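Extracellular solute-binding protein family 5 (PDB 4ONY) probably serves as the periplasmic receptor of an ABC transporter, capturing a peptide or related solute for import into the cell. Local coordinates at residues P495-R508 against V519-L532. Residues are numbered along the deposited sequence; the frame is centred on the assembly and turned at random.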
ATOM      1  N   PRO A 495      -3.075   8.463   4.226  1.00 16.65           N
ATOM      2  CA  PRO A 495      -2.298   9.336   3.391  1.00 15.88           C
ATOM      3  C   PRO A 495      -1.654  10.427   4.256  1.00 15.53           C
ATOM      4  O   PRO A 495      -2.268  10.947   5.210  1.00 14.86           O
ATOM      5  CB  PRO A 495      -3.318   9.868   2.408  1.00 15.78           C
ATOM      6  CG  PRO A 495      -4.619   9.782   3.111  1.00 15.99           C
ATOM      7  CD  PRO A 495      -4.496   8.516   3.914  1.00 16.33           C
ATOM      8  N   GLY A 496      -0.405  10.730   3.934  1.00 15.60           N
ATOM      9  CA  GLY A 496       0.400  11.690   4.689  1.00 15.72           C
ATOM     10  C   GLY A 496       1.371  12.454   3.793  1.00 16.21           C
ATOM     11  O   GLY A 496       1.000  12.922   2.704  1.00 14.47           O
ATOM     12  N   ASN A 497       2.617  12.604   4.271  1.00 16.29           N
ATOM     13  CA  ASN A 497       3.622  13.439   3.623  1.00 17.61           C
ATOM     14  C   ASN A 497       3.939  13.046   2.184  1.00 17.04           C
ATOM     15  O   ASN A 497       4.244  13.922   1.374  1.00 16.65           O
ATOM     16  CB  ASN A 497       4.915  13.423   4.446  1.00 19.25           C
ATOM     17  CG  ASN A 497       4.708  14.032   5.832  1.00 20.82           C
ATOM     18  OD1 ASN A 497       3.924  14.967   5.998  1.00 21.90           O
ATOM     19  ND2 ASN A 497       5.338  13.445   6.850  1.00 23.14           N
ATOM     20  N   GLU A 498       3.828  11.748   1.859  1.00 16.42           N
ATOM     21  CA  GLU A 498       4.049  11.281   0.485  1.00 16.45           C
ATOM     22  C   GLU A 498       3.099  11.965  -0.544  1.00 15.71           C
ATOM     23  O   GLU A 498       3.400  12.039  -1.735  1.00 15.26           O
ATOM     24  CB  GLU A 498       4.019   9.745   0.414  1.00 17.10           C
ATOM     25  CG  GLU A 498       2.617   9.111   0.409  1.00 17.00           C
ATOM     26  CD  GLU A 498       1.847   9.310   1.708  1.00 17.53           C
ATOM     27  OE1 GLU A 498       2.493   9.493   2.779  1.00 18.42           O
ATOM     28  OE2 GLU A 498       0.596   9.271   1.677  1.00 17.30           O
ATOM     29  N   GLN A 499       1.974  12.515  -0.094  1.00 15.08           N
ATOM     30  CA  GLN A 499       1.085  13.160  -1.019  1.00 14.91           C
ATOM     31  C   GLN A 499       1.728  14.374  -1.719  1.00 15.48           C
ATOM     32  O   GLN A 499       1.408  14.643  -2.874  1.00 14.93           O
ATOM     33  CB  GLN A 499      -0.237  13.560  -0.357  1.00 15.24           C
ATOM     34  CG  GLN A 499      -1.053  12.439   0.274  1.00 15.04           C
ATOM     35  CD  GLN A 499      -1.450  11.326  -0.694  1.00 14.94           C
ATOM     36  OE1 GLN A 499      -1.123  10.163  -0.458  1.00 16.40           O
ATOM     37  NE2 GLN A 499      -2.098  11.658  -1.751  1.00 13.78           N
ATOM     38  N   TRP A 500       2.657  15.077  -1.050  1.00 15.84           N
ATOM     39  CA  TRP A 500       3.350  16.183  -1.670  1.00 16.01           C
ATOM     40  C   TRP A 500       4.103  15.801  -2.943  1.00 16.16           C
ATOM     41  O   TRP A 500       4.143  16.583  -3.864  1.00 15.89           O
ATOM     42  CB  TRP A 500       4.348  16.847  -0.701  1.00 16.27           C
ATOM     43  CG  TRP A 500       3.720  17.604   0.436  1.00 16.40           C
ATOM     44  CD1 TRP A 500       3.883  17.354   1.771  1.00 16.48           C
ATOM     45  CD2 TRP A 500       2.844  18.727   0.344  1.00 16.62           C
ATOM     46  NE1 TRP A 500       3.123  18.230   2.501  1.00 16.74           N
ATOM     47  CE2 TRP A 500       2.518  19.113   1.646  1.00 16.87           C
ATOM     48  CE3 TRP A 500       2.316  19.466  -0.731  1.00 17.90           C
ATOM     49  CZ2 TRP A 500       1.682  20.220   1.924  1.00 17.58           C
ATOM     50  CZ3 TRP A 500       1.467  20.550  -0.463  1.00 17.80           C
ATOM     51  CH2 TRP A 500       1.168  20.918   0.867  1.00 18.07           C
ATOM     52  N   LEU A 501       4.748  14.646  -2.974  1.00 17.35           N
ATOM     53  CA  LEU A 501       5.554  14.271  -4.138  1.00 18.65           C
ATOM     54  C   LEU A 501       4.719  13.639  -5.243  1.00 16.33           C
ATOM     55  O   LEU A 501       5.194  13.507  -6.384  1.00 15.78           O
ATOM     56  CB  LEU A 501       6.748  13.393  -3.746  1.00 22.74           C
ATOM     57  CG  LEU A 501       7.915  14.234  -3.186  1.00 27.18           C
ATOM     58  CD1 LEU A 501       8.937  13.357  -2.479  1.00 30.26           C
ATOM     59  CD2 LEU A 501       8.631  15.048  -4.282  1.00 30.03           C
ATOM     60  N   ARG A 502       3.474  13.309  -4.937  1.00 14.52           N
ATOM     61  CA  ARG A 502       2.546  12.837  -5.938  1.00 13.98           C
ATOM     62  C   ARG A 502       1.793  13.944  -6.615  1.00 13.64           C
ATOM     63  O   ARG A 502       1.530  13.864  -7.819  1.00 13.24           O
ATOM     64  CB  ARG A 502       1.484  11.953  -5.319  1.00 14.15           C
ATOM     65  CG  ARG A 502       2.016  10.672  -4.771  1.00 15.14           C
ATOM     66  CD  ARG A 502       0.896   9.839  -4.161  1.00 14.93           C
ATOM     67  NE  ARG A 502       1.479   8.623  -3.600  1.00 15.41           N
ATOM     68  CZ  ARG A 502       0.787   7.642  -3.064  1.00 15.34           C
ATOM     69  NH1 ARG A 502      -0.525   7.724  -2.978  1.00 15.38           N
ATOM     70  NH2 ARG A 502       1.426   6.601  -2.575  1.00 16.42           N
ATOM     71  N   TRP A 503       1.333  14.910  -5.818  1.00 13.37           N
ATOM     72  CA  TRP A 503       0.341  15.905  -6.260  1.00 13.89           C
ATOM     73  C   TRP A 503       0.692  17.385  -5.984  1.00 13.89           C
ATOM     74  O   TRP A 503       0.022  18.278  -6.506  1.00 13.88           O
ATOM     75  CB  TRP A 503      -0.993  15.634  -5.545  1.00 13.99           C
ATOM     76  CG  TRP A 503      -1.503  14.255  -5.632  1.00 14.40           C
ATOM     77  CD1 TRP A 503      -1.667  13.364  -4.615  1.00 14.47           C
ATOM     78  CD2 TRP A 503      -1.985  13.600  -6.818  1.00 14.74           C
ATOM     79  NE1 TRP A 503      -2.215  12.178  -5.111  1.00 14.14           N
ATOM     80  CE2 TRP A 503      -2.434  12.312  -6.442  1.00 14.52           C
ATOM     81  CE3 TRP A 503      -2.096  13.988  -8.150  1.00 15.72           C
ATOM     82  CZ2 TRP A 503      -2.965  11.403  -7.354  1.00 15.31           C
ATOM     83  CZ3 TRP A 503      -2.660  13.082  -9.072  1.00 15.85           C
ATOM     84  CH2 TRP A 503      -3.073  11.807  -8.660  1.00 15.79           C
ATOM     85  N   GLY A 504       1.728  17.629  -5.172  1.00 14.03           N
ATOM     86  CA  GLY A 504       2.047  18.948  -4.726  1.00 14.25           C
ATOM     87  C   GLY A 504       2.579  19.805  -5.844  1.00 14.46           C
ATOM     88  O   GLY A 504       3.305  19.322  -6.729  1.00 14.52           O
ATOM     89  N   SER A 505       2.260  21.082  -5.810  1.00 14.88           N
ATOM     90  CA  SER A 505       2.591  21.924  -6.949  1.00 15.93           C
ATOM     91  C   SER A 505       4.116  22.083  -7.130  1.00 16.78           C
ATOM     92  O   SER A 505       4.596  22.060  -8.248  1.00 15.75           O
ATOM     93  CB  SER A 505       1.846  23.265  -6.868  1.00 16.54           C
ATOM     94  OG  SER A 505       2.285  23.934  -5.722  1.00 17.96           O
ATOM     95  N   ALA A 506       4.887  22.100  -6.057  1.00 17.42           N
ATOM     96  CA  ALA A 506       6.361  22.142  -6.206  1.00 19.77           C
ATOM     97  C   ALA A 506       6.904  20.864  -6.917  1.00 20.37           C
ATOM     98  O   ALA A 506       7.820  20.962  -7.720  1.00 25.18           O
ATOM     99  CB  ALA A 506       7.062  22.362  -4.865  1.00 20.03           C
ATOM    100  N   SER A 507       6.304  19.700  -6.713  1.00 19.08           N
ATOM    101  CA  SER A 507       6.821  18.500  -7.363  1.00 18.46           C
ATOM    102  C   SER A 507       6.614  18.452  -8.899  1.00 18.62           C
ATOM    103  O   SER A 507       7.231  17.633  -9.593  1.00 17.57           O
ATOM    104  CB  SER A 507       6.236  17.264  -6.712  1.00 17.80           C
ATOM    105  OG  SER A 507       4.868  17.164  -6.991  1.00 18.46           O
ATOM    106  N   ARG A 508       5.729  19.286  -9.439  1.00 18.31           N
ATOM    107  CA  ARG A 508       5.495  19.271 -10.888  1.00 17.82           C
ATOM    108  C   ARG A 508       6.780  19.510 -11.662  1.00 18.70           C
ATOM    109  O   ARG A 508       6.969  18.941 -12.707  1.00 17.30           O
ATOM    110  CB  ARG A 508       4.457  20.330 -11.278  1.00 19.03           C
ATOM    111  CG  ARG A 508       4.337  20.575 -12.794  1.00 19.57           C
ATOM    112  CD  ARG A 508       3.300  21.648 -13.023  1.00 20.45           C
ATOM    113  NE  ARG A 508       3.400  22.236 -14.356  1.00 21.84           N
ATOM    114  CZ  ARG A 508       2.540  22.086 -15.345  1.00 23.10           C
ATOM    115  NH1 ARG A 508       1.458  21.305 -15.249  1.00 25.25           N
ATOM    116  NH2 ARG A 508       2.757  22.740 -16.471  1.00 22.32           N
ATOM    117  N   VAL A 519       0.388  17.908 -11.747  1.00 12.66           N
ATOM    118  CA  VAL A 519      -0.605  18.683 -10.994  1.00 12.85           C
ATOM    119  C   VAL A 519       0.078  19.848 -10.275  1.00 13.20           C
ATOM    120  O   VAL A 519       1.143  19.648  -9.655  1.00 13.24           O
ATOM    121  CB  VAL A 519      -1.323  17.779  -9.986  1.00 12.61           C
ATOM    122  CG1 VAL A 519      -2.371  18.557  -9.203  1.00 12.42           C
ATOM    123  CG2 VAL A 519      -1.977  16.627 -10.718  1.00 12.55           C
ATOM    124  N   ALA A 520      -0.502  21.042 -10.374  1.00 13.71           N
ATOM    125  CA  ALA A 520      -0.054  22.244  -9.633  1.00 14.93           C
ATOM    126  C   ALA A 520      -1.220  23.194  -9.438  1.00 16.16           C
ATOM    127  O   ALA A 520      -1.521  24.037 -10.293  1.00 16.61           O
ATOM    128  CB  ALA A 520       1.101  22.976 -10.334  1.00 15.41           C
ATOM    129  N   ASP A 521      -1.903  23.031  -8.321  1.00 16.10           N
ATOM    130  CA  ASP A 521      -3.170  23.689  -8.098  1.00 16.35           C
ATOM    131  C   ASP A 521      -3.184  24.020  -6.618  1.00 16.59           C
ATOM    132  O   ASP A 521      -3.062  23.142  -5.777  1.00 15.73           O
ATOM    133  CB  ASP A 521      -4.332  22.769  -8.428  1.00 16.57           C
ATOM    134  CG  ASP A 521      -5.694  23.453  -8.299  1.00 17.64           C
ATOM    135  OD1 ASP A 521      -5.791  24.515  -7.660  1.00 19.21           O
ATOM    136  OD2 ASP A 521      -6.687  22.882  -8.810  1.00 18.98           O
ATOM    137  N   PRO A 522      -3.327  25.303  -6.302  1.00 16.96           N
ATOM    138  CA  PRO A 522      -3.426  25.638  -4.882  1.00 16.83           C
ATOM    139  C   PRO A 522      -4.533  24.888  -4.127  1.00 15.74           C
ATOM    140  O   PRO A 522      -4.438  24.755  -2.915  1.00 15.32           O
ATOM    141  CB  PRO A 522      -3.721  27.141  -4.899  1.00 17.67           C
ATOM    142  CG  PRO A 522      -3.222  27.634  -6.243  1.00 18.19           C
ATOM    143  CD  PRO A 522      -3.378  26.484  -7.196  1.00 16.99           C
ATOM    144  N   ALA A 523      -5.609  24.467  -4.790  1.00 14.76           N
ATOM    145  CA  ALA A 523      -6.663  23.718  -4.063  1.00 14.22           C
ATOM    146  C   ALA A 523      -6.132  22.369  -3.620  1.00 14.09           C
ATOM    147  O   ALA A 523      -6.440  21.896  -2.519  1.00 14.61           O
ATOM    148  CB  ALA A 523      -7.921  23.562  -4.905  1.00 14.00           C
ATOM    149  N   VAL A 524      -5.332  21.729  -4.473  1.00 13.29           N
ATOM    150  CA  VAL A 524      -4.740  20.438  -4.121  1.00 12.87           C
ATOM    151  C   VAL A 524      -3.817  20.655  -2.936  1.00 13.20           C
ATOM    152  O   VAL A 524      -3.880  19.933  -1.938  1.00 12.90           O
ATOM    153  CB  VAL A 524      -3.952  19.826  -5.309  1.00 12.66           C
ATOM    154  CG1 VAL A 524      -3.064  18.677  -4.838  1.00 12.90           C
ATOM    155  CG2 VAL A 524      -4.878  19.385  -6.442  1.00 12.25           C
ATOM    156  N   ASP A 525      -2.925  21.636  -3.050  1.00 13.44           N
ATOM    157  CA  ASP A 525      -1.997  21.906  -1.962  1.00 13.97           C
ATOM    158  C   ASP A 525      -2.738  22.151  -0.661  1.00 13.76           C
ATOM    159  O   ASP A 525      -2.336  21.642   0.392  1.00 13.24           O
ATOM    160  CB  ASP A 525      -1.092  23.083  -2.266  1.00 14.59           C
ATOM    161  CG  ASP A 525      -0.157  22.837  -3.471  1.00 15.31           C
ATOM    162  OD1 ASP A 525      -0.023  21.736  -3.997  1.00 15.71           O
ATOM    163  OD2 ASP A 525       0.458  23.799  -3.929  1.00 16.71           O
ATOM    164  N   ALA A 526      -3.814  22.924  -0.715  1.00 13.92           N
ATOM    165  CA  ALA A 526      -4.592  23.243   0.497  1.00 14.17           C
ATOM    166  C   ALA A 526      -5.263  22.001   1.127  1.00 14.00           C
ATOM    167  O   ALA A 526      -5.333  21.890   2.357  1.00 13.84           O
ATOM    168  CB  ALA A 526      -5.651  24.292   0.198  1.00 14.90           C
ATOM    169  N   MET A 527      -5.745  21.062   0.306  1.00 13.43           N
ATOM    170  CA  MET A 527      -6.347  19.840   0.870  1.00 13.65           C
ATOM    171  C   MET A 527      -5.286  18.924   1.512  1.00 13.20           C
ATOM    172  O   MET A 527      -5.558  18.283   2.495  1.00 12.56           O
ATOM    173  CB  MET A 527      -7.168  19.079  -0.187  1.00 13.14           C
ATOM    174  CG  MET A 527      -8.388  19.845  -0.720  1.00 13.66           C
ATOM    175  SD  MET A 527      -9.455  20.703   0.470  1.00 13.97           S
ATOM    176  CE  MET A 527      -8.744  22.333   0.480  1.00 15.35           C
ATOM    177  N   ILE A 528      -4.075  18.896   0.949  1.00 13.69           N
ATOM    178  CA  ILE A 528      -2.969  18.145   1.551  1.00 13.82           C
ATOM    179  C   ILE A 528      -2.625  18.790   2.926  1.00 14.78           C
ATOM    180  O   ILE A 528      -2.448  18.067   3.949  1.00 13.64           O
ATOM    181  CB  ILE A 528      -1.726  18.076   0.655  1.00 13.67           C
ATOM    182  CG1 ILE A 528      -2.026  17.276  -0.610  1.00 13.41           C
ATOM    183  CG2 ILE A 528      -0.528  17.431   1.394  1.00 13.63           C
ATOM    184  CD1 ILE A 528      -0.942  17.412  -1.685  1.00 13.66           C
ATOM    185  N   GLU A 529      -2.558  20.108   2.958  1.00 16.28           N
ATOM    186  CA  GLU A 529      -2.324  20.789   4.244  1.00 17.91           C
ATOM    187  C   GLU A 529      -3.395  20.414   5.263  1.00 16.31           C
ATOM    188  O   GLU A 529      -3.084  20.141   6.402  1.00 15.82           O
ATOM    189  CB  GLU A 529      -2.267  22.307   4.089  1.00 21.63           C
ATOM    190  CG  GLU A 529      -1.082  22.771   3.275  1.00 27.55           C
ATOM    191  CD  GLU A 529      -1.176  24.211   2.829  1.00 34.83           C
ATOM    192  OE1 GLU A 529      -1.858  25.007   3.561  1.00 40.87           O
ATOM    193  OE2 GLU A 529      -0.536  24.516   1.782  1.00 40.83           O
ATOM    194  N   ALA A 530      -4.658  20.411   4.825  1.00 15.16           N
ATOM    195  CA  ALA A 530      -5.757  20.123   5.710  1.00 15.19           C
ATOM    196  C   ALA A 530      -5.692  18.693   6.224  1.00 14.55           C
ATOM    197  O   ALA A 530      -5.911  18.468   7.391  1.00 14.64           O
ATOM    198  CB  ALA A 530      -7.082  20.361   5.007  1.00 15.16           C
ATOM    199  N   LEU A 531      -5.379  17.718   5.371  1.00 13.85           N
ATOM    200  CA  LEU A 531      -5.326  16.334   5.871  1.00 14.04           C
ATOM    201  C   LEU A 531      -4.157  16.143   6.824  1.00 14.35           C
ATOM    202  O   LEU A 531      -4.261  15.393   7.802  1.00 15.12           O
ATOM    203  CB  LEU A 531      -5.375  15.265   4.765  1.00 13.36           C
ATOM    204  CG  LEU A 531      -4.158  15.097   3.863  1.00 13.16           C
ATOM    205  CD1 LEU A 531      -3.181  14.091   4.436  1.00 13.34           C
ATOM    206  CD2 LEU A 531      -4.541  14.672   2.482  1.00 12.89           C
ATOM    207  N   LEU A 532      -3.087  16.870   6.614  1.00 14.63           N
ATOM    208  CA  LEU A 532      -1.983  16.839   7.546  1.00 14.83           C
ATOM    209  C   LEU A 532      -2.270  17.586   8.859  1.00 15.31           C
ATOM    210  O   LEU A 532      -1.737  17.217   9.853  1.00 15.20           O
ATOM    211  CB  LEU A 532      -0.714  17.376   6.895  1.00 14.70           C
ATOM    212  CG  LEU A 532      -0.155  16.545   5.747  1.00 14.85           C
ATOM    213  CD1 LEU A 532       0.956  17.283   5.006  1.00 15.24           C
ATOM    214  CD2 LEU A 532       0.405  15.244   6.299  1.00 15.35           C
TER
HETATM  215  O   HOH W   1      -0.801  20.805  -6.571  1.00  9.25           O
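The short helix 499-503, carrying Trp500 and Trp503, runs antiparallel to helix 522-532, on which Ile528 faces it, with the segment axes 10.6 Å apart at 167°. Trp500 is the knob of the interface: its indole fits among Asp525, Ile528, Glu529 and Leu532, a hole spread over two turns of helix 522-532. CG2 of Ile528 sits over the middle of the six-membered ring, 3.6 Å from its centroid, a CH-pi contact. A beta-branched residue suits this place, for CG1, anti to the carbonyl carbon (chi1 -65°), carries CD1 toward the backbone of Gln499 while CG2 takes the ring. The aliphatic CG of Glu529 meets the indole at its edge, and Leu532 CD1 approaches NE1 obliquely. One residue earlier, Leu531 sets CD1 against Pro495 O.

Just past the short helix, where Gly504 leaves helical phi/psi, the contact turns polar. Asp525 grips Ser505 with both carboxylate oxygens, each through its syn lone pair: OD1 accepts from Ser505 N at 3.0 Å, and OD2 from Ser505 OG at 2.6 Å. With chi1 at 63°, OG stands beside the backbone N, and the two donors match the two oxygens. Gly504 fits here since a CB would collide with Trp500 O. A water accepts from Asp521 N and lies within hydrogen-bonding distance of Trp503 O and Asp525 OD1, sharing its protons among these and other acceptors. Asp521 is the N-cap of helix 522-532, its OD1 accepting from Ala523 N. Val519 CG2 touches the Trp503 ring edge at CE3, 3.7 Å away, and Val524 CG1 packs against Trp503 CB.

The two helices form an antiparallel pair following strand 484-489 of a mixed sheet, which Trp503 touches at Leu489; Trp503 and Val524 also pack on helix 537-553, and Met527 on helix 370-376.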